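Probable hydrolase (Pseudomonas aeruginosa, PDB 7AL6) is of unknown function but adopts the alpha/beta hydrolase fold and is thought to be a hydrolase, possibly a lipolytic enzyme. Local coordinates at residues A[59-64]-A[73-78]; A[87-92]-A[116-121]; A[123-128]-A[264-269]; A[164-169]-A[197-202]; A[213-218]-A[242-247]. All coordinates share one frame; numbering follows the deposited sequence.

Contact 1 (A[59-64]-A[73-78]); sequences DFAGHG and ASYLLW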
# COMPACT_ATOMS: atom_id res chain seq x y z
N ASP A 59 -2.79 -20.76 0.58
CA ASP A 59 -1.67 -20.21 1.35
C ASP A 59 -2.32 -19.11 2.18
O ASP A 59 -2.92 -18.24 1.62
CB ASP A 59 -0.53 -19.68 0.48
CG ASP A 59 0.48 -20.73 0.07
OD1 ASP A 59 0.57 -21.71 0.74
OD2 ASP A 59 1.11 -20.54 -0.92
N PHE A 60 -2.17 -19.11 3.49
CA PHE A 60 -2.65 -17.99 4.32
C PHE A 60 -1.78 -16.78 4.00
O PHE A 60 -0.61 -16.91 3.67
CB PHE A 60 -2.55 -18.31 5.81
CG PHE A 60 -3.71 -19.05 6.40
CD1 PHE A 60 -5.00 -18.69 6.11
CD2 PHE A 60 -3.50 -20.12 7.25
CE1 PHE A 60 -6.07 -19.37 6.64
CE2 PHE A 60 -4.58 -20.80 7.79
CZ PHE A 60 -5.85 -20.43 7.48
N ALA A 61 -2.30 -15.60 4.29
CA ALA A 61 -1.57 -14.33 4.19
C ALA A 61 -0.27 -14.44 5.00
O ALA A 61 -0.27 -14.97 6.10
CB ALA A 61 -2.43 -13.22 4.71
N GLY A 62 0.83 -13.99 4.43
CA GLY A 62 2.17 -14.01 5.05
C GLY A 62 2.79 -15.39 5.06
O GLY A 62 3.79 -15.54 5.70
N HIS A 63 2.22 -16.36 4.36
CA HIS A 63 2.71 -17.75 4.29
C HIS A 63 2.86 -18.20 2.84
O HIS A 63 2.24 -17.62 2.00
CB HIS A 63 1.75 -18.72 4.99
CG HIS A 63 1.57 -18.55 6.45
ND1 HIS A 63 0.89 -17.52 6.99
CD2 HIS A 63 1.91 -19.34 7.48
CE1 HIS A 63 0.86 -17.64 8.28
NE2 HIS A 63 1.47 -18.74 8.61
N GLY A 64 3.71 -19.18 2.59
CA GLY A 64 3.86 -19.79 1.27
C GLY A 64 4.12 -18.74 0.21
O GLY A 64 5.03 -17.95 0.34
N ALA A 73 -1.72 -3.90 9.14
CA ALA A 73 -2.73 -4.94 9.30
C ALA A 73 -2.23 -6.04 10.23
O ALA A 73 -1.03 -6.30 10.32
CB ALA A 73 -3.13 -5.52 7.96
N SER A 74 -3.15 -6.68 10.92
CA SER A 74 -2.91 -7.71 11.94
C SER A 74 -3.01 -9.14 11.38
O SER A 74 -3.57 -9.31 10.34
CB SER A 74 -3.86 -7.47 13.05
OG SER A 74 -5.18 -7.68 12.63
N TYR A 75 -2.48 -10.13 12.08
CA TYR A 75 -2.58 -11.55 11.70
C TYR A 75 -3.31 -12.29 12.83
O TYR A 75 -2.77 -13.20 13.40
CB TYR A 75 -1.22 -12.18 11.40
CG TYR A 75 -0.56 -11.80 10.10
CD1 TYR A 75 0.24 -10.69 10.01
CD2 TYR A 75 -0.66 -12.60 8.98
CE1 TYR A 75 0.89 -10.35 8.84
CE2 TYR A 75 -0.03 -12.28 7.80
CZ TYR A 75 0.76 -11.15 7.73
OH TYR A 75 1.38 -10.81 6.59
N LEU A 76 -4.52 -11.85 13.16
CA LEU A 76 -5.37 -12.48 14.19
C LEU A 76 -6.20 -13.59 13.54
O LEU A 76 -6.36 -13.58 12.34
CB LEU A 76 -6.22 -11.42 14.88
CG LEU A 76 -5.41 -10.25 15.43
CD1 LEU A 76 -6.28 -9.28 16.17
CD2 LEU A 76 -4.28 -10.74 16.31
N LEU A 77 -6.72 -14.51 14.34
CA LEU A 77 -7.43 -15.71 13.84
C LEU A 77 -8.63 -15.31 12.99
O LEU A 77 -8.80 -15.92 11.98
CB LEU A 77 -7.84 -16.58 15.03
CG LEU A 77 -6.70 -17.27 15.77
CD1 LEU A 77 -7.20 -17.92 17.03
CD2 LEU A 77 -6.00 -18.28 14.90
N TRP A 78 -9.41 -14.31 13.38
CA TRP A 78 -10.60 -13.84 12.63
C TRP A 78 -10.19 -13.14 11.32
O TRP A 78 -11.04 -13.00 10.49
CB TRP A 78 -11.55 -13.02 13.49
CG TRP A 78 -10.88 -11.99 14.33
CD1 TRP A 78 -10.59 -10.72 13.99
CD2 TRP A 78 -10.39 -12.17 15.66
NE1 TRP A 78 -9.97 -10.09 15.01
CE2 TRP A 78 -9.82 -10.96 16.05
CE3 TRP A 78 -10.36 -13.24 16.55
CZ2 TRP A 78 -9.24 -10.78 17.30
CZ3 TRP A 78 -9.77 -13.07 17.77
CH2 TRP A 78 -9.23 -11.86 18.14
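With chi1 at -74°, Tyr75 sets its CG anti to its own carbonyl carbon, and chi2 near a right angle turns the phenol so that one edge meets the backbone of Ala61 and Gly62. Ring carbon CE2 does most of the touching: it lies 3.2 Å from Ala61 O, which sits at the rim near the ring plane, and 4.0 Å from Ala61 CB. Farther along the same edge, Tyr75 OH passes 3.6 Å from Gly62 CA. The residues it meets form the middle of a type II beta turn from Phe60 to His63, closed by His63 N donating to Phe60 O at 3.0 Å. Glycine suits the third place of this turn because its phi is positive, and its bare CA lets Tyr75 OH approach; alanine at the second place is small enough to let the ring edge come close. The His63 ring folds back on its own turn: His63 ND1 donates to Ala61 O at 2.9 Å from above the carbonyl plane, while that oxygen lies in the imidazole plane. The contact joins the loop after strand 53-58 to the entrance of helix 77-91. Its chemistry is divided: the ring edge makes only van der Waals-type contact with the turn, whereas the orientation of the phenol is set at its far end, where OH is bonded to Asp202 OD2 and Arg69 N.

Contact 2 (A[87-92]-A[116-121]); sequences VAEQLG and PERIER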
# COMPACT_ATOMS: atom_id res chain seq x y z
N VAL A 87 -12.29 -15.70 -0.15
CA VAL A 87 -11.79 -16.65 -1.17
C VAL A 87 -12.99 -17.39 -1.74
O VAL A 87 -13.12 -17.45 -2.94
CB VAL A 87 -10.75 -17.63 -0.60
CG1 VAL A 87 -10.64 -18.85 -1.49
CG2 VAL A 87 -9.40 -16.98 -0.41
N ALA A 88 -13.88 -17.89 -0.90
CA ALA A 88 -15.10 -18.55 -1.37
C ALA A 88 -15.95 -17.62 -2.23
O ALA A 88 -16.41 -18.02 -3.31
CB ALA A 88 -15.93 -19.07 -0.18
N GLU A 89 -16.15 -16.37 -1.80
CA GLU A 89 -16.86 -15.41 -2.64
C GLU A 89 -16.21 -15.29 -4.00
O GLU A 89 -16.89 -15.26 -5.03
CB GLU A 89 -16.91 -14.03 -1.99
CG GLU A 89 -17.64 -14.04 -0.67
CD GLU A 89 -19.13 -13.98 -0.87
OE1 GLU A 89 -19.59 -12.99 -1.46
OE2 GLU A 89 -19.82 -14.93 -0.47
N GLN A 90 -14.86 -15.16 -4.03
CA GLN A 90 -14.18 -14.93 -5.30
C GLN A 90 -14.22 -16.15 -6.19
O GLN A 90 -14.18 -16.02 -7.42
CB GLN A 90 -12.74 -14.46 -5.02
CG GLN A 90 -11.92 -14.13 -6.25
CD GLN A 90 -12.46 -12.91 -7.02
OE1 GLN A 90 -13.28 -12.18 -6.52
NE2 GLN A 90 -11.99 -12.72 -8.22
N LEU A 91 -14.40 -17.33 -5.62
CA LEU A 91 -14.54 -18.54 -6.41
C LEU A 91 -15.99 -18.77 -6.83
O LEU A 91 -16.26 -19.65 -7.64
CB LEU A 91 -14.08 -19.78 -5.62
CG LEU A 91 -12.66 -19.80 -5.09
CD1 LEU A 91 -12.47 -20.99 -4.18
CD2 LEU A 91 -11.70 -19.85 -6.24
N GLY A 92 -16.91 -17.99 -6.30
CA GLY A 92 -18.31 -18.23 -6.57
C GLY A 92 -18.96 -19.30 -5.73
O GLY A 92 -20.00 -19.83 -6.13
N PRO A 116 -22.53 -20.46 10.22
CA PRO A 116 -22.93 -21.84 9.98
C PRO A 116 -23.67 -22.03 8.65
O PRO A 116 -23.52 -23.02 8.08
CB PRO A 116 -23.79 -22.21 11.18
CG PRO A 116 -24.07 -20.93 11.89
CD PRO A 116 -23.03 -19.93 11.45
N GLU A 117 -24.32 -21.00 8.13
CA GLU A 117 -25.07 -21.02 6.85
C GLU A 117 -24.14 -21.40 5.67
O GLU A 117 -24.63 -22.00 4.75
CB GLU A 117 -25.77 -19.66 6.64
CG GLU A 117 -24.81 -18.55 6.20
CD GLU A 117 -25.05 -17.07 6.41
OE1 GLU A 117 -25.70 -16.69 7.37
OE2 GLU A 117 -24.49 -16.30 5.63
N ARG A 118 -22.86 -21.04 5.69
CA ARG A 118 -21.89 -21.27 4.59
C ARG A 118 -21.12 -22.59 4.67
O ARG A 118 -20.66 -22.99 3.66
CB ARG A 118 -20.81 -20.19 4.64
CG ARG A 118 -21.31 -18.76 4.68
CD ARG A 118 -22.06 -18.28 3.45
NE ARG A 118 -21.33 -18.43 2.21
CZ ARG A 118 -20.71 -17.46 1.56
NH1 ARG A 118 -20.08 -17.73 0.44
NH2 ARG A 118 -20.72 -16.23 2.01
N ILE A 119 -21.03 -23.26 5.80
CA ILE A 119 -20.06 -24.35 5.93
C ILE A 119 -20.80 -25.69 5.96
O ILE A 119 -21.59 -25.97 6.86
CB ILE A 119 -19.21 -24.18 7.20
CG1 ILE A 119 -18.53 -22.83 7.25
CG2 ILE A 119 -18.19 -25.30 7.26
CD1 ILE A 119 -17.70 -22.51 5.97
N GLU A 120 -20.52 -26.52 4.97
CA GLU A 120 -21.27 -27.77 4.86
C GLU A 120 -20.71 -28.87 5.79
O GLU A 120 -21.49 -29.60 6.40
CB GLU A 120 -21.27 -28.25 3.43
CG GLU A 120 -22.03 -27.34 2.48
CD GLU A 120 -22.09 -27.86 1.06
OE1 GLU A 120 -23.19 -28.31 0.66
OE2 GLU A 120 -21.04 -27.82 0.33
N ARG A 121 -19.39 -29.01 5.84
CA ARG A 121 -18.66 -30.03 6.62
C ARG A 121 -17.30 -29.51 7.11
O ARG A 121 -16.76 -28.63 6.48
CB ARG A 121 -18.44 -31.27 5.74
CG ARG A 121 -19.68 -31.79 5.03
CD ARG A 121 -20.41 -32.84 5.84
NE ARG A 121 -21.54 -33.50 5.20
CZ ARG A 121 -22.78 -33.06 5.21
NH1 ARG A 121 -23.72 -33.77 4.64
NH2 ARG A 121 -23.09 -31.92 5.79
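Glu89 and Arg118 reach each other with side chains crossing at about a right angle, and their flat ends are strongly turned: carboxylate and guanidinium planes lie 74° apart. A single oxygen makes the salt bridge. Glu89 OE2 sits at the end-on edge of the guanidinium, 2.9 Å from Arg118 NH2 and 3.0 Å from Arg118 NH1, tilted 15° from the guanidinium plane. NH1 approaches OE2 nearly along the C-O axis, while NH2 comes from above the carboxylate plane. Because the two donors share one acceptor, both bonds are bent, with N-H...O angles near 140°. Folding makes the meeting possible: Glu89 bends at chi2, and Arg118 bends at both chi2 and chi3. Ala88, one residue earlier, turns its CB toward the arginine and stays 4.4 Å from Arg118 NH1, its methyl being short enough for the guanidinium to lie against the helix. Arginine suits this place because it has donors for several acceptors at once: NE bonds to Glu94 O and NH1 also to Trp93 O, which fixes the group's rotation as it meets Glu89. Just beyond, the helix ends with Leu91, and Gly92 follows in a Schellman motif, whose positive phi glycine accommodates easily. Leu150 of the second subunit packs on both Glu89 and Arg118. The salt bridge ties the last turns of helix 77-91 to the entrance of strand 119-125, beside the loop leading into strand 96-101.

Contact 3 (A[123-128]-A[264-269]); sequences ALIDGL and HLHLDD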
# COMPACT_ATOMS: atom_id res chain seq x y z
N ALA A 123 -13.43 -31.05 8.23
CA ALA A 123 -12.45 -32.14 8.39
C ALA A 123 -11.27 -31.48 9.11
O ALA A 123 -10.67 -30.59 8.54
CB ALA A 123 -12.10 -32.77 7.08
N LEU A 124 -10.99 -31.90 10.33
CA LEU A 124 -9.98 -31.27 11.16
C LEU A 124 -8.84 -32.25 11.43
O LEU A 124 -9.10 -33.41 11.78
CB LEU A 124 -10.59 -30.78 12.45
CG LEU A 124 -11.85 -29.92 12.33
CD1 LEU A 124 -12.36 -29.55 13.70
CD2 LEU A 124 -11.60 -28.64 11.52
N ILE A 125 -7.61 -31.77 11.29
CA ILE A 125 -6.41 -32.59 11.59
C ILE A 125 -5.68 -32.00 12.81
O ILE A 125 -5.07 -30.94 12.68
CB ILE A 125 -5.46 -32.72 10.39
CG1 ILE A 125 -6.18 -33.22 9.14
CG2 ILE A 125 -4.29 -33.60 10.74
CD1 ILE A 125 -5.35 -33.15 7.90
N ASP A 126 -5.80 -32.63 13.97
CA ASP A 126 -5.04 -32.34 15.20
C ASP A 126 -5.12 -30.88 15.64
O ASP A 126 -4.13 -30.38 16.05
CB ASP A 126 -3.59 -32.76 15.02
CG ASP A 126 -3.00 -33.32 16.29
OD1 ASP A 126 -3.65 -34.13 16.89
OD2 ASP A 126 -1.93 -32.90 16.65
N GLY A 127 -6.28 -30.25 15.53
CA GLY A 127 -6.51 -28.87 15.99
C GLY A 127 -7.97 -28.65 16.30
O GLY A 127 -8.77 -29.26 15.66
N LEU A 128 -8.27 -27.78 17.23
CA LEU A 128 -9.64 -27.46 17.60
C LEU A 128 -9.79 -26.03 18.09
O LEU A 128 -10.53 -25.22 17.48
CB LEU A 128 -10.11 -28.44 18.68
CG LEU A 128 -11.59 -28.29 19.02
CD1 LEU A 128 -12.39 -28.66 17.76
CD2 LEU A 128 -12.02 -29.14 20.16
N HIS A 264 2.03 -33.50 12.39
CA HIS A 264 1.95 -33.44 10.94
C HIS A 264 1.76 -34.80 10.32
O HIS A 264 2.27 -35.06 9.23
CB HIS A 264 3.21 -32.78 10.38
CG HIS A 264 3.22 -31.29 10.52
ND1 HIS A 264 3.48 -30.67 11.72
CD2 HIS A 264 2.97 -30.31 9.62
CE1 HIS A 264 3.42 -29.35 11.55
NE2 HIS A 264 3.10 -29.11 10.29
N LEU A 265 0.96 -35.68 10.96
CA LEU A 265 0.90 -37.07 10.51
C LEU A 265 0.48 -37.20 9.06
O LEU A 265 0.84 -38.18 8.39
CB LEU A 265 -0.04 -37.89 11.41
CG LEU A 265 -1.54 -37.71 11.20
CD1 LEU A 265 -2.27 -38.81 12.02
CD2 LEU A 265 -2.03 -36.33 11.62
N HIS A 266 -0.35 -36.29 8.57
CA HIS A 266 -0.87 -36.27 7.18
C HIS A 266 0.24 -35.95 6.17
O HIS A 266 0.05 -36.25 5.04
CB HIS A 266 -2.03 -35.29 7.04
CG HIS A 266 -1.61 -33.88 7.16
ND1 HIS A 266 -1.10 -33.38 8.30
CD2 HIS A 266 -1.59 -32.87 6.28
CE1 HIS A 266 -0.80 -32.12 8.13
NE2 HIS A 266 -1.10 -31.79 6.92
N LEU A 267 1.29 -35.27 6.59
CA LEU A 267 2.41 -34.88 5.70
C LEU A 267 3.71 -35.67 5.95
O LEU A 267 4.45 -35.84 5.01
CB LEU A 267 2.67 -33.40 5.91
CG LEU A 267 3.82 -32.81 5.11
CD1 LEU A 267 3.45 -32.73 3.65
CD2 LEU A 267 4.20 -31.46 5.65
N ASP A 268 3.90 -36.23 7.14
CA ASP A 268 5.17 -36.88 7.54
C ASP A 268 5.50 -38.03 6.60
O ASP A 268 6.62 -38.11 6.20
CB ASP A 268 5.11 -37.38 8.97
CG ASP A 268 5.35 -36.28 9.96
OD1 ASP A 268 6.02 -35.36 9.59
OD2 ASP A 268 4.82 -36.35 11.03
N ASP A 269 4.54 -38.84 6.22
CA ASP A 269 4.85 -40.00 5.40
C ASP A 269 3.59 -40.45 4.68
O ASP A 269 2.48 -39.98 4.95
CB ASP A 269 5.44 -41.15 6.23
CG ASP A 269 4.57 -41.51 7.43
OD1 ASP A 269 3.32 -41.61 7.28
OD2 ASP A 269 5.14 -41.64 8.52
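Strand 119-125 ends at Ile125, and Ile125 CA lies 8.0 Å from His266 CA in the short, weakly bonded helix 265-268. Both branches of Ile125 are used. CG2 meets Leu265 CD2 at 3.7 Å, while the longer arm carries CD1 over one face of the His266 imidazole, 4.2 Å from its centroid and 22° off the normal, a CH-pi contact. Leu267 CB lies over the opposite face. Isoleucine suits the strand end because its beta branch offers two apolar arms to different partners. These are the C-terminal ends of the parallel strands of the alpha/beta hydrolase fold, where the family keeps its catalytic residues; the next residue, Asp126, bonds through OD2 to His263 ND1, a geometry consistent with a Ser-His-Asp triad completed by Ser102. His266 takes chi1 near +69°, with CG between its backbone N and carbonyl carbon. That lays one face of the ring under Ile125 CD1 while NE2 bonds to Ser42 OG, and His101 meets the same imidazole.

Contact 4 (A[164-169]-A[197-202]); sequences EKAVEA and YTWRTD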
# COMPACT_ATOMS: atom_id res chain seq x y z
N GLU A 164 19.77 -27.85 2.32
CA GLU A 164 19.71 -28.85 3.38
C GLU A 164 19.66 -28.20 4.76
O GLU A 164 18.96 -28.67 5.65
CB GLU A 164 20.92 -29.78 3.29
CG GLU A 164 21.17 -30.60 4.53
CD GLU A 164 22.42 -31.46 4.41
OE1 GLU A 164 23.34 -31.32 5.26
OE2 GLU A 164 22.50 -32.27 3.46
N LYS A 165 20.44 -27.13 4.95
CA LYS A 165 20.45 -26.47 6.26
C LYS A 165 19.12 -25.78 6.54
O LYS A 165 18.70 -25.69 7.70
CB LYS A 165 21.59 -25.45 6.33
CG LYS A 165 23.02 -26.05 6.37
CD LYS A 165 23.21 -27.13 7.44
CE LYS A 165 24.51 -26.91 8.23
NZ LYS A 165 24.88 -28.07 9.07
N ALA A 166 18.46 -25.27 5.49
CA ALA A 166 17.13 -24.67 5.68
C ALA A 166 16.12 -25.73 6.10
O ALA A 166 15.31 -25.50 7.01
CB ALA A 166 16.69 -23.97 4.39
N VAL A 167 16.19 -26.91 5.49
CA VAL A 167 15.33 -28.04 5.82
C VAL A 167 15.52 -28.46 7.27
O VAL A 167 14.57 -28.52 8.06
CB VAL A 167 15.61 -29.21 4.87
CG1 VAL A 167 15.11 -30.54 5.46
CG2 VAL A 167 15.01 -28.94 3.51
N GLU A 168 16.76 -28.80 7.62
CA GLU A 168 17.06 -29.20 8.99
C GLU A 168 16.65 -28.14 9.99
O GLU A 168 16.22 -28.47 11.10
CB GLU A 168 18.55 -29.54 9.13
CG GLU A 168 18.92 -30.82 8.38
CD GLU A 168 20.40 -30.92 8.01
OE1 GLU A 168 20.71 -31.68 7.06
OE2 GLU A 168 21.24 -30.26 8.67
N ALA A 169 16.73 -26.86 9.63
CA ALA A 169 16.23 -25.86 10.57
C ALA A 169 14.73 -26.05 10.84
O ALA A 169 14.24 -25.73 11.94
CB ALA A 169 16.53 -24.46 10.07
N TYR A 197 18.99 -18.85 1.21
CA TYR A 197 17.56 -18.99 1.37
C TYR A 197 17.13 -18.55 2.76
O TYR A 197 17.90 -18.60 3.73
CB TYR A 197 17.12 -20.42 1.17
CG TYR A 197 17.27 -20.96 -0.20
CD1 TYR A 197 16.38 -20.61 -1.20
CD2 TYR A 197 18.30 -21.83 -0.53
CE1 TYR A 197 16.50 -21.11 -2.48
CE2 TYR A 197 18.43 -22.35 -1.81
CZ TYR A 197 17.53 -21.98 -2.78
OH TYR A 197 17.64 -22.45 -4.09
N THR A 198 15.88 -18.14 2.84
CA THR A 198 15.19 -17.72 4.06
C THR A 198 13.80 -18.34 4.02
O THR A 198 13.27 -18.44 2.95
CB THR A 198 15.18 -16.19 4.16
OG1 THR A 198 16.44 -15.74 4.63
CG2 THR A 198 14.12 -15.64 5.08
N TRP A 199 13.24 -18.76 5.14
CA TRP A 199 11.86 -19.28 5.20
C TRP A 199 10.98 -18.03 5.07
O TRP A 199 11.03 -17.22 5.98
CB TRP A 199 11.62 -20.09 6.49
CG TRP A 199 12.11 -21.50 6.42
CD1 TRP A 199 13.34 -21.96 6.78
CD2 TRP A 199 11.40 -22.63 5.92
NE1 TRP A 199 13.44 -23.30 6.53
CE2 TRP A 199 12.26 -23.74 6.01
CE3 TRP A 199 10.12 -22.82 5.41
CZ2 TRP A 199 11.88 -25.01 5.62
CZ3 TRP A 199 9.74 -24.08 5.03
CH2 TRP A 199 10.61 -25.16 5.13
N ARG A 200 10.23 -17.87 3.98
CA ARG A 200 9.45 -16.65 3.71
C ARG A 200 8.45 -16.47 4.84
O ARG A 200 7.70 -17.37 5.10
CB ARG A 200 8.75 -16.73 2.36
CG ARG A 200 7.89 -15.52 2.03
CD ARG A 200 7.45 -15.43 0.59
NE ARG A 200 6.67 -14.23 0.41
CZ ARG A 200 5.41 -14.11 0.75
NH1 ARG A 200 4.76 -15.14 1.26
NH2 ARG A 200 4.78 -12.96 0.57
N THR A 201 8.39 -15.29 5.42
CA THR A 201 7.52 -15.10 6.56
C THR A 201 7.37 -13.60 6.84
O THR A 201 8.10 -12.76 6.29
CB THR A 201 8.07 -15.84 7.79
OG1 THR A 201 7.05 -15.96 8.78
CG2 THR A 201 9.27 -15.09 8.37
N ASP A 202 6.36 -13.27 7.62
CA ASP A 202 6.10 -11.91 8.04
C ASP A 202 6.44 -11.84 9.51
O ASP A 202 5.97 -12.67 10.30
CB ASP A 202 4.66 -11.54 7.75
CG ASP A 202 4.39 -10.06 7.81
OD1 ASP A 202 4.85 -9.36 8.77
OD2 ASP A 202 3.65 -9.60 6.91
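Trp199 NE1 donates to the backbone oxygen Ala166 O at 2.9 Å, with an N-H...O angle of 158°. The acceptor lies almost exactly in the indole plane, at the ring's edge. Seen from the carbonyl the approach is less regular, for the nitrogen stands 53° above the carbonyl plane. Ala166 CB comes within 3.9 Å of Trp199 NE1, and alanine suits this helix position because a small side chain lets the indole reach the backbone. On the tryptophan side, chi1 of -82° puts CG beside the backbone N, and the second torsion turns the pyrrole edge toward helix 163-172. Farther out, Leu190 touches both Ala166 and Trp199, and Ala186 of helix 179-189 also packs on the indole. The contact therefore joins helix 163-172 to strand 196-199, one arm of a two-stranded antiparallel hairpin apart from the main sheet. The carbonyl of a helical residue accepts a side-chain N-H here, so the bond gives direction to a meeting that is otherwise largely apolar.

Contact 5 (A[213-218]-A[242-247]); sequences LTQAHA and EPRMRA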
# COMPACT_ATOMS: atom_id res chain seq x y z
N LEU A 213 -8.86 -14.92 23.04
CA LEU A 213 -10.21 -15.44 23.31
C LEU A 213 -10.17 -16.04 24.72
O LEU A 213 -9.19 -16.66 25.05
CB LEU A 213 -10.56 -16.54 22.32
CG LEU A 213 -10.72 -16.14 20.86
CD1 LEU A 213 -10.96 -17.37 20.03
CD2 LEU A 213 -11.84 -15.17 20.69
N THR A 214 -11.18 -15.83 25.53
CA THR A 214 -11.26 -16.54 26.80
C THR A 214 -11.66 -17.98 26.55
O THR A 214 -12.15 -18.34 25.47
CB THR A 214 -12.28 -15.89 27.73
OG1 THR A 214 -13.61 -16.21 27.28
CG2 THR A 214 -12.11 -14.39 27.75
N GLN A 215 -11.49 -18.80 27.58
CA GLN A 215 -11.95 -20.18 27.51
C GLN A 215 -13.42 -20.26 27.13
O GLN A 215 -13.82 -21.13 26.35
CB GLN A 215 -11.72 -20.91 28.85
CG GLN A 215 -12.16 -22.36 28.81
CD GLN A 215 -11.56 -23.23 29.94
OE1 GLN A 215 -10.72 -24.12 29.69
NE2 GLN A 215 -11.98 -22.97 31.16
N ALA A 216 -14.25 -19.36 27.67
CA ALA A 216 -15.66 -19.37 27.31
C ALA A 216 -15.88 -18.98 25.84
O ALA A 216 -16.74 -19.55 25.17
CB ALA A 216 -16.44 -18.44 28.24
N HIS A 217 -15.12 -18.01 25.33
CA HIS A 217 -15.19 -17.73 23.89
C HIS A 217 -14.93 -18.97 23.06
O HIS A 217 -15.75 -19.37 22.22
CB HIS A 217 -14.18 -16.63 23.51
CG HIS A 217 -14.59 -15.27 23.92
ND1 HIS A 217 -14.09 -14.64 25.04
CD2 HIS A 217 -15.48 -14.41 23.38
CE1 HIS A 217 -14.64 -13.45 25.16
NE2 HIS A 217 -15.47 -13.27 24.15
N ALA A 218 -13.78 -19.62 23.31
CA ALA A 218 -13.41 -20.81 22.54
C ALA A 218 -14.45 -21.91 22.62
O ALA A 218 -14.74 -22.57 21.61
CB ALA A 218 -12.06 -21.34 23.03
N GLU A 242 -1.63 -32.16 25.64
CA GLU A 242 -2.65 -31.59 26.51
C GLU A 242 -3.82 -32.56 26.66
O GLU A 242 -4.84 -32.42 25.98
CB GLU A 242 -3.11 -30.24 25.93
CG GLU A 242 -4.29 -29.62 26.65
CD GLU A 242 -4.00 -29.39 28.13
OE1 GLU A 242 -3.64 -28.25 28.49
OE2 GLU A 242 -4.13 -30.36 28.92
N PRO A 243 -3.69 -33.47 27.63
CA PRO A 243 -4.65 -34.52 27.94
C PRO A 243 -5.96 -33.99 28.53
O PRO A 243 -6.83 -34.77 28.76
CB PRO A 243 -3.94 -35.43 28.94
CG PRO A 243 -2.94 -34.51 29.59
CD PRO A 243 -2.51 -33.57 28.49
N ARG A 244 -6.04 -32.70 28.84
CA ARG A 244 -7.28 -32.03 29.31
C ARG A 244 -8.31 -32.00 28.17
O ARG A 244 -9.51 -32.00 28.44
CB ARG A 244 -6.95 -30.64 29.85
CG ARG A 244 -6.90 -30.59 31.37
CD ARG A 244 -6.81 -29.19 31.96
NE ARG A 244 -7.86 -28.29 31.51
CZ ARG A 244 -7.71 -26.98 31.37
NH1 ARG A 244 -8.71 -26.23 30.96
NH2 ARG A 244 -6.55 -26.42 31.67
N MET A 245 -7.85 -31.96 26.92
CA MET A 245 -8.67 -31.95 25.70
C MET A 245 -9.57 -33.19 25.64
O MET A 245 -10.68 -33.06 25.16
CB MET A 245 -7.75 -32.00 24.48
CG MET A 245 -7.27 -30.64 24.02
SD MET A 245 -8.59 -29.58 23.45
CE MET A 245 -9.59 -30.78 22.60
N ARG A 246 -9.09 -34.34 26.11
CA ARG A 246 -9.80 -35.63 25.96
C ARG A 246 -11.19 -35.53 26.56
O ARG A 246 -12.12 -36.00 25.95
CB ARG A 246 -8.94 -36.70 26.61
CG ARG A 246 -9.56 -38.08 26.68
CD ARG A 246 -8.49 -39.11 26.96
NE ARG A 246 -8.56 -40.13 25.95
CZ ARG A 246 -7.68 -40.31 24.98
NH1 ARG A 246 -7.88 -41.27 24.10
NH2 ARG A 246 -6.60 -39.55 24.90
N ALA A 247 -11.34 -34.88 27.71
CA ALA A 247 -12.65 -34.73 28.34
C ALA A 247 -13.53 -33.74 27.57
O ALA A 247 -14.75 -33.92 27.49
CB ALA A 247 -12.49 -34.26 29.78
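Thr214 OG1, one residue before the Gln215 that reaches Arg244, is met by two nitrogens of His217. Thr214 and His217 form a capping box at the N terminus of helix 215-223. OG1 of Thr214, the N-cap residue, accepts from His217 N in a nearly straight bond of 3.1 Å, and the same OG1 lies 2.8 Å from His217 ND1, with the direction of the proton left open. In return, Thr214 N donates to His217 ND1 at 3.2 Å. Threonine suits the N-cap because its short hydroxyl folds back onto an N-H of the first turn. Gln215 reaches across with CG anti to its backbone N (chi1 -179°) and the chain extended beyond, bringing Gln215 OE1 to 3.2 Å from Arg244 NH1 at the edge of the guanidinium; the two planes are almost perpendicular. Long polar chains fit this exposed site, where side chains near two helix starts meet while the backbones stay well apart, with the CA atoms of Gln215 and Met245 12.4 Å from each other. At the other helix start, a type I turn runs from Glu242 to Met245, with Pro243 at its second position, where a ring-restricted phi is readily accepted. Close by, Thr214 packs on His217 of the second subunit. Within the turn, Arg244 N donates to Glu242 OE2 at 3.0 Å, on the anti side of the carboxylate and tilted 24° from its plane.

Overall arrangement
From the N terminus, contact 1 closes a short loop between strand 53-58 and the start of helix 77-91. Contact 2 follows in series, joining the far end of that helix to strand 119-125. The same strand leads into contact 3, which spans the longest stretch of chain to reach helix 265-268. Contacts 4 and 5 fall one after the other within that span: contact 4 binds helix 163-172 to the small hairpin, and contact 5 brings together the starts of helices 215-223 and 245-250. Contact 1 touches contact 4 through Tyr75 with Asp202, and contact 5 through Trp78 with Leu213; Leu128 and Met245 link contacts 3 and 5. None of the loops cross.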